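Side-chain contacts in uncharacterized protein (PDB 4L7A), which is of unknown function but, as a putative zinc-binding metallopeptidase of the MA clan, probably uses a bound zinc ion to hydrolyse peptide bonds: residues 71-76 / 144-149; 76-79 / 85-88; 238-241 / 245-248. All blocks are in the same frame, centred on the assembly; numbering follows the deposited sequence.

In the fold
This protein illustrates how contact chemistry follows place in a fold. Contact 1, wholly buried with its centre about 6 Å from that of the chain, is an aromatic bridge between helices 59-81 and 131-153. Contact 2, mostly buried and about 13 Å out, starts from helix 59-81 and shares Ala76 with contact 1, but joins that helix to the short helix 83-88 through a polar bond as well as two rings. Contact 3 lies about 18 Å out, where helix 211-244 ends; backbone bonds and apolar side chains hold its buried inner side, and its rim is exposed. Contacts 1 and 2 touch, and Phe85 of contact 2 packs on Met240 and Val246 of contact 3.

Contact 1. Residues 71-76 / 144-149; sequences HCWLEA and HEFAHI
Trp73 and Phe146 meet ring on ring, the one pair that joins these two helical segments. The CE2-CZ side of the phenyl ring comes over one face of the indole in an offset stack: its centroid is 4.4 Å from that of the five-membered ring, and the planes are inclined by 29°. The overlap runs along the NE1-CE2-CZ2 side of the indole, where Phe146 CZ sits 3.4 Å from Trp73 CZ2 and Phe146 CD2 lies 3.5 Å from Trp73 NE1. The closest carbons of the pair are modelled nearer than carbons can sit, so the exact spacing is doubtful. With CG beside the backbone N (chi1 -50°), the phenyl ring is carried toward the indole.

Further out, Leu74 CG lies 3.6 Å above the opposite face of the indole, leaving Trp73 layered between a leucine and a phenylalanine. Tyr77 meets the indole edge-to-face, and Pro91 packs against both stacked residues. Phe146 belongs to the sequence His144-Glu145-Phe146-Ala147-His148, the HExxH motif of zinc metallopeptidases, whose histidines probably bind the metal; His144 ND1 is hydrogen-bonded to Glu201. With an alanine in place of Trp73, Phe146 would probably lose its stacking partner and its ring would be freer to turn. Between these two residues the contact is one of dispersion and shape; the polar tie between the same helices, Tyr77 OH to His143 ND1, lies beside it.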
# COMPACT_ATOMS: atom_id res chain seq x y z
N HIS A 71 1.81 -10.37 -6.29
CA HIS A 71 0.69 -10.46 -7.27
C HIS A 71 -0.19 -9.21 -7.36
O HIS A 71 -0.60 -8.80 -8.45
CB HIS A 71 -0.22 -11.63 -6.94
CG HIS A 71 -1.22 -11.92 -8.00
ND1 HIS A 71 -0.87 -12.45 -9.23
CD2 HIS A 71 -2.56 -11.72 -8.04
CE1 HIS A 71 -1.95 -12.60 -9.96
NE2 HIS A 71 -2.99 -12.16 -9.27
N CYS A 72 -0.43 -8.59 -6.20
CA CYS A 72 -1.41 -7.49 -6.09
C CYS A 72 -0.85 -6.07 -6.16
O CYS A 72 -1.61 -5.10 -6.40
CB CYS A 72 -2.19 -7.66 -4.82
SG CYS A 72 -3.14 -9.17 -4.79
N TRP A 73 0.44 -5.93 -5.98
CA TRP A 73 1.13 -4.64 -6.10
C TRP A 73 2.23 -4.72 -7.16
O TRP A 73 2.09 -4.12 -8.25
CB TRP A 73 1.58 -4.08 -4.74
CG TRP A 73 2.80 -3.26 -4.83
CD1 TRP A 73 3.04 -2.20 -5.66
CD2 TRP A 73 3.99 -3.49 -4.12
NE1 TRP A 73 4.35 -1.78 -5.52
CE2 TRP A 73 4.93 -2.56 -4.54
CE3 TRP A 73 4.34 -4.38 -3.10
CZ2 TRP A 73 6.22 -2.48 -3.97
CZ3 TRP A 73 5.66 -4.33 -2.59
CH2 TRP A 73 6.55 -3.40 -3.04
N LEU A 74 3.27 -5.53 -6.92
CA LEU A 74 4.45 -5.48 -7.77
C LEU A 74 4.12 -5.86 -9.21
O LEU A 74 4.45 -5.12 -10.10
CB LEU A 74 5.53 -6.39 -7.25
CG LEU A 74 6.28 -5.92 -6.02
CD1 LEU A 74 7.07 -7.07 -5.42
CD2 LEU A 74 7.23 -4.80 -6.34
N GLU A 75 3.37 -6.93 -9.41
CA GLU A 75 2.94 -7.31 -10.74
C GLU A 75 1.91 -6.40 -11.37
O GLU A 75 1.82 -6.36 -12.61
CB GLU A 75 2.47 -8.76 -10.79
CG GLU A 75 3.63 -9.76 -10.74
CD GLU A 75 3.11 -11.20 -10.82
OE1 GLU A 75 2.16 -11.50 -11.57
OE2 GLU A 75 3.61 -12.03 -10.09
N ALA A 76 1.16 -5.66 -10.55
CA ALA A 76 0.16 -4.74 -11.09
C ALA A 76 0.82 -3.52 -11.69
O ALA A 76 0.51 -3.04 -12.79
CB ALA A 76 -0.84 -4.35 -9.98
N HIS A 144 0.05 4.50 -0.77
CA HIS A 144 0.21 5.89 -0.37
C HIS A 144 1.73 6.21 -0.37
O HIS A 144 2.15 7.19 -0.92
CB HIS A 144 -0.43 6.16 1.00
CG HIS A 144 -0.08 7.50 1.60
ND1 HIS A 144 -1.03 8.41 1.99
CD2 HIS A 144 1.12 8.05 1.91
CE1 HIS A 144 -0.43 9.48 2.50
NE2 HIS A 144 0.88 9.27 2.49
N GLU A 145 2.52 5.38 0.27
CA GLU A 145 3.99 5.60 0.39
C GLU A 145 4.69 5.50 -0.94
O GLU A 145 5.62 6.28 -1.19
CB GLU A 145 4.58 4.61 1.34
CG GLU A 145 4.08 4.82 2.80
CD GLU A 145 4.62 6.10 3.42
OE1 GLU A 145 5.82 6.42 3.18
OE2 GLU A 145 3.85 6.81 4.09
N PHE A 146 4.25 4.58 -1.80
CA PHE A 146 4.84 4.51 -3.13
C PHE A 146 4.56 5.78 -3.92
O PHE A 146 5.46 6.32 -4.55
CB PHE A 146 4.43 3.27 -3.89
CG PHE A 146 4.61 2.00 -3.11
CD1 PHE A 146 5.55 1.89 -2.10
CD2 PHE A 146 3.82 0.90 -3.38
CE1 PHE A 146 5.67 0.70 -1.37
CE2 PHE A 146 3.97 -0.28 -2.68
CZ PHE A 146 4.88 -0.37 -1.68
N ALA A 147 3.35 6.31 -3.80
CA ALA A 147 3.03 7.52 -4.46
C ALA A 147 3.88 8.65 -3.98
O ALA A 147 4.36 9.46 -4.77
CB ALA A 147 1.53 7.85 -4.27
N HIS A 148 4.10 8.74 -2.68
CA HIS A 148 4.97 9.73 -2.15
C HIS A 148 6.43 9.71 -2.72
O HIS A 148 7.01 10.74 -3.01
CB HIS A 148 4.95 9.58 -0.67
CG HIS A 148 5.74 10.64 -0.01
ND1 HIS A 148 5.34 11.96 -0.03
CD2 HIS A 148 6.93 10.60 0.63
CE1 HIS A 148 6.25 12.70 0.59
NE2 HIS A 148 7.22 11.89 1.00
N ILE A 149 7.00 8.52 -2.92
CA ILE A 149 8.32 8.36 -3.57
C ILE A 149 8.25 8.86 -5.01
O ILE A 149 9.17 9.52 -5.48
CB ILE A 149 8.79 6.89 -3.52
CG1 ILE A 149 9.12 6.49 -2.07
CG2 ILE A 149 10.03 6.67 -4.38
CD1 ILE A 149 9.33 4.93 -1.89

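Contact 2. Residues 76-79 / 85-88; sequences AYDE and FTRA
Thr86 donates its hydroxyl hydrogen to Asp78, the bond from OG1 to OD1 measuring 2.7 Å. The carboxylate oxygen is met on its anti side, from 31° out of the carboxylate plane. Asp78 starts out badly placed for this, since its CB points away from the short helix; with CG beside the backbone N (chi1 -74°), the carboxylate swings back until OD1 reaches the threonine. The other oxygen, OD2, is hydrogen-bonded to Tyr35 OH, so both ends of the group are held and its rotation is restrained. Thr86 OG1 also pairs with Gly82 O, and its single proton is presumably shared between the two acceptors. Thr86 OG1 also rests 3.2 Å from Tyr77 CB.

This is a junction of consecutive helices, the C-terminal part of helix 59-81 being followed almost at once by helix 83-88, and the threonine–aspartate bond spans the turn. Beside it, the rings of Tyr77 and Phe85 are packed at a slant, neither stacked nor edge-to-face, with planes at 41° and centroids 5.3 Å apart. Phe85 CE2 approaches Tyr77 CD2 to 3.6 Å, while CZ of the same ring sits over a face of the tyrosine. Phe85 gets there with CG anti to its backbone N, which brings CE2 and CZ against Tyr77; the same ring also touches Trp244 and Leu150. The phenol end of Tyr77 passes on to helix 131-153, where OH is hydrogen-bonded to His143 ND1, immediately before the HExxH sequence.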
# COMPACT_ATOMS: atom_id res chain seq x y z
N ALA A 76 1.16 -5.66 -10.55
CA ALA A 76 0.16 -4.74 -11.09
C ALA A 76 0.82 -3.52 -11.69
O ALA A 76 0.51 -3.04 -12.79
CB ALA A 76 -0.84 -4.35 -9.98
N TYR A 77 1.73 -2.99 -10.92
CA TYR A 77 2.56 -1.90 -11.35
C TYR A 77 3.36 -2.30 -12.60
O TYR A 77 3.42 -1.52 -13.54
CB TYR A 77 3.49 -1.46 -10.23
CG TYR A 77 2.87 -0.56 -9.15
CD1 TYR A 77 1.52 -0.59 -8.83
CD2 TYR A 77 3.70 0.31 -8.40
CE1 TYR A 77 0.97 0.26 -7.81
CE2 TYR A 77 3.20 1.10 -7.39
CZ TYR A 77 1.83 1.09 -7.11
OH TYR A 77 1.38 1.91 -6.14
N ASP A 78 3.90 -3.52 -12.63
CA ASP A 78 4.63 -3.98 -13.80
C ASP A 78 3.70 -4.02 -15.00
O ASP A 78 4.05 -3.51 -16.04
CB ASP A 78 5.19 -5.40 -13.65
CG ASP A 78 6.39 -5.49 -12.73
OD1 ASP A 78 7.02 -4.45 -12.43
OD2 ASP A 78 6.71 -6.64 -12.33
N GLU A 79 2.52 -4.61 -14.84
CA GLU A 79 1.57 -4.74 -15.95
C GLU A 79 1.20 -3.39 -16.58
O GLU A 79 1.09 -3.27 -17.79
CB GLU A 79 0.29 -5.42 -15.46
CG GLU A 79 -0.63 -5.89 -16.56
CD GLU A 79 -1.89 -6.57 -16.00
OE1 GLU A 79 -1.84 -7.41 -15.08
OE2 GLU A 79 -2.97 -6.22 -16.48
N PHE A 85 9.05 1.63 -13.80
CA PHE A 85 8.12 2.36 -12.92
C PHE A 85 8.06 1.69 -11.56
O PHE A 85 8.22 2.32 -10.50
CB PHE A 85 6.73 2.39 -13.58
CG PHE A 85 5.64 2.82 -12.67
CD1 PHE A 85 5.51 4.15 -12.32
CD2 PHE A 85 4.72 1.92 -12.22
CE1 PHE A 85 4.51 4.57 -11.49
CE2 PHE A 85 3.66 2.32 -11.37
CZ PHE A 85 3.57 3.65 -11.00
N THR A 86 7.84 0.38 -11.57
CA THR A 86 7.75 -0.37 -10.31
C THR A 86 8.97 -0.16 -9.47
O THR A 86 8.87 0.12 -8.29
CB THR A 86 7.52 -1.87 -10.57
OG1 THR A 86 6.43 -2.00 -11.47
CG2 THR A 86 7.17 -2.62 -9.28
N ARG A 87 10.14 -0.26 -10.10
CA ARG A 87 11.39 -0.07 -9.39
C ARG A 87 11.51 1.33 -8.87
O ARG A 87 12.17 1.54 -7.87
CB ARG A 87 12.62 -0.43 -10.27
CG ARG A 87 12.75 -1.95 -10.50
CD ARG A 87 13.62 -2.32 -11.73
NE ARG A 87 15.00 -1.94 -11.48
CZ ARG A 87 15.86 -2.61 -10.69
NH1 ARG A 87 15.51 -3.71 -10.02
NH2 ARG A 87 17.11 -2.19 -10.56
N ALA A 88 10.94 2.32 -9.57
CA ALA A 88 11.14 3.71 -9.16
C ALA A 88 10.46 4.08 -7.85
O ALA A 88 10.88 5.02 -7.21
CB ALA A 88 10.66 4.68 -10.25

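Contact 3. Residues 238-241 / 245-248; sequences KYMK and QVDL
Met240, a selenomethionine in the crystal, meets Val246 through both backbone and side chain at this helix-to-helix junction. Helix 211-244 gives way at Gln245, the first residue beyond it, whose positive phi turns the chain aside, and Asp247 is the N-cap of helix 248-260, its OD1 bonded to Leu250 N. The turn is held by nested backbone bonds one residue wider than those of a Schellman motif. Val246 N donates to Met240 O over 3.1 Å, nearly straight at 173° but from above the carbonyl plane; inside it, Gln245 N gives Lys241 O a weak bond.

The inner side is the better packed, and buried. Met240 is bent at both chi2 (-68°) and chi3 (-76°), which curls its end round toward Val246 and Leu248. There Met240 CE reaches Val246 CG1 at 4.1 Å, the two side chains lying alongside each other, while Met240 CG lies 4.0 Å from Leu248 CD1. Phe85 and Leu150 cover Met240 further out, and Leu248 packs on Phe206 and Leu207 of helix 195-208.

The outer side is looser. Lys241 and Gln245 form an exposed rim, and their CB atoms point away from the other segment. Lys241 CB stays 4.1 Å from Val246 O, and the amide nitrogen Gln245 NE2 stops 3.9 Å from Lys241 O.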
# COMPACT_ATOMS: atom_id res chain seq x y z
N LYS A 238 -3.54 12.95 -14.73
CA LYS A 238 -2.71 13.66 -15.68
C LYS A 238 -1.23 13.59 -15.30
O LYS A 238 -0.39 13.36 -16.13
CB LYS A 238 -3.18 15.10 -15.82
CG LYS A 238 -2.33 15.95 -16.80
CD LYS A 238 -2.97 17.32 -17.11
CE LYS A 238 -1.94 18.31 -17.69
NZ LYS A 238 -1.36 17.84 -18.99
N TYR A 239 -0.94 13.78 -14.01
CA TYR A 239 0.40 13.66 -13.49
C TYR A 239 0.95 12.23 -13.73
O TYR A 239 2.10 12.07 -14.19
CB TYR A 239 0.42 13.94 -11.99
CG TYR A 239 1.71 13.49 -11.28
CD1 TYR A 239 2.91 14.20 -11.44
CD2 TYR A 239 1.73 12.35 -10.49
CE1 TYR A 239 4.10 13.78 -10.81
CE2 TYR A 239 2.91 11.93 -9.85
CZ TYR A 239 4.08 12.64 -10.03
OH TYR A 239 5.24 12.20 -9.39
N MSE A 240 0.16 11.20 -13.41
CA MSE A 240 0.68 9.85 -13.58
C MSE A 240 0.96 9.58 -15.08
O MSE A 240 1.97 8.92 -15.41
CB MSE A 240 -0.26 8.83 -13.02
CG MSE A 240 -0.46 8.97 -11.52
SE MSE A 240 1.19 8.50 -10.58
CE MSE A 240 1.08 6.57 -10.74
N LYS A 241 0.09 10.12 -15.94
CA LYS A 241 0.29 10.02 -17.39
C LYS A 241 1.54 10.80 -17.89
O LYS A 241 2.44 10.23 -18.51
CB LYS A 241 -0.95 10.50 -18.13
CG LYS A 241 -0.83 10.42 -19.62
CD LYS A 241 -2.18 10.75 -20.26
CE LYS A 241 -1.99 11.77 -21.35
NZ LYS A 241 -3.00 11.67 -22.43
N GLN A 245 4.02 7.80 -17.47
CA GLN A 245 3.37 7.01 -18.53
C GLN A 245 2.48 5.93 -17.95
O GLN A 245 2.41 4.85 -18.44
CB GLN A 245 4.39 6.44 -19.50
CG GLN A 245 5.18 7.53 -20.23
CD GLN A 245 6.24 8.21 -19.36
OE1 GLN A 245 7.06 7.57 -18.70
NE2 GLN A 245 6.21 9.53 -19.34
N VAL A 246 1.77 6.24 -16.88
CA VAL A 246 0.90 5.26 -16.29
C VAL A 246 -0.53 5.75 -16.45
O VAL A 246 -0.83 6.89 -16.13
CB VAL A 246 1.22 5.10 -14.77
CG1 VAL A 246 0.08 4.43 -14.04
CG2 VAL A 246 2.49 4.36 -14.58
N ASP A 247 -1.40 4.85 -16.89
CA ASP A 247 -2.83 5.09 -16.96
C ASP A 247 -3.43 4.66 -15.59
O ASP A 247 -3.55 3.47 -15.28
CB ASP A 247 -3.39 4.28 -18.13
CG ASP A 247 -4.92 4.38 -18.26
OD1 ASP A 247 -5.61 4.83 -17.30
OD2 ASP A 247 -5.42 3.93 -19.32
N LEU A 248 -3.78 5.64 -14.77
CA LEU A 248 -4.16 5.35 -13.43
C LEU A 248 -5.51 4.56 -13.32
O LEU A 248 -5.64 3.66 -12.47
CB LEU A 248 -4.27 6.64 -12.62
CG LEU A 248 -4.35 6.46 -11.09
CD1 LEU A 248 -3.01 6.00 -10.57
CD2 LEU A 248 -4.72 7.77 -10.41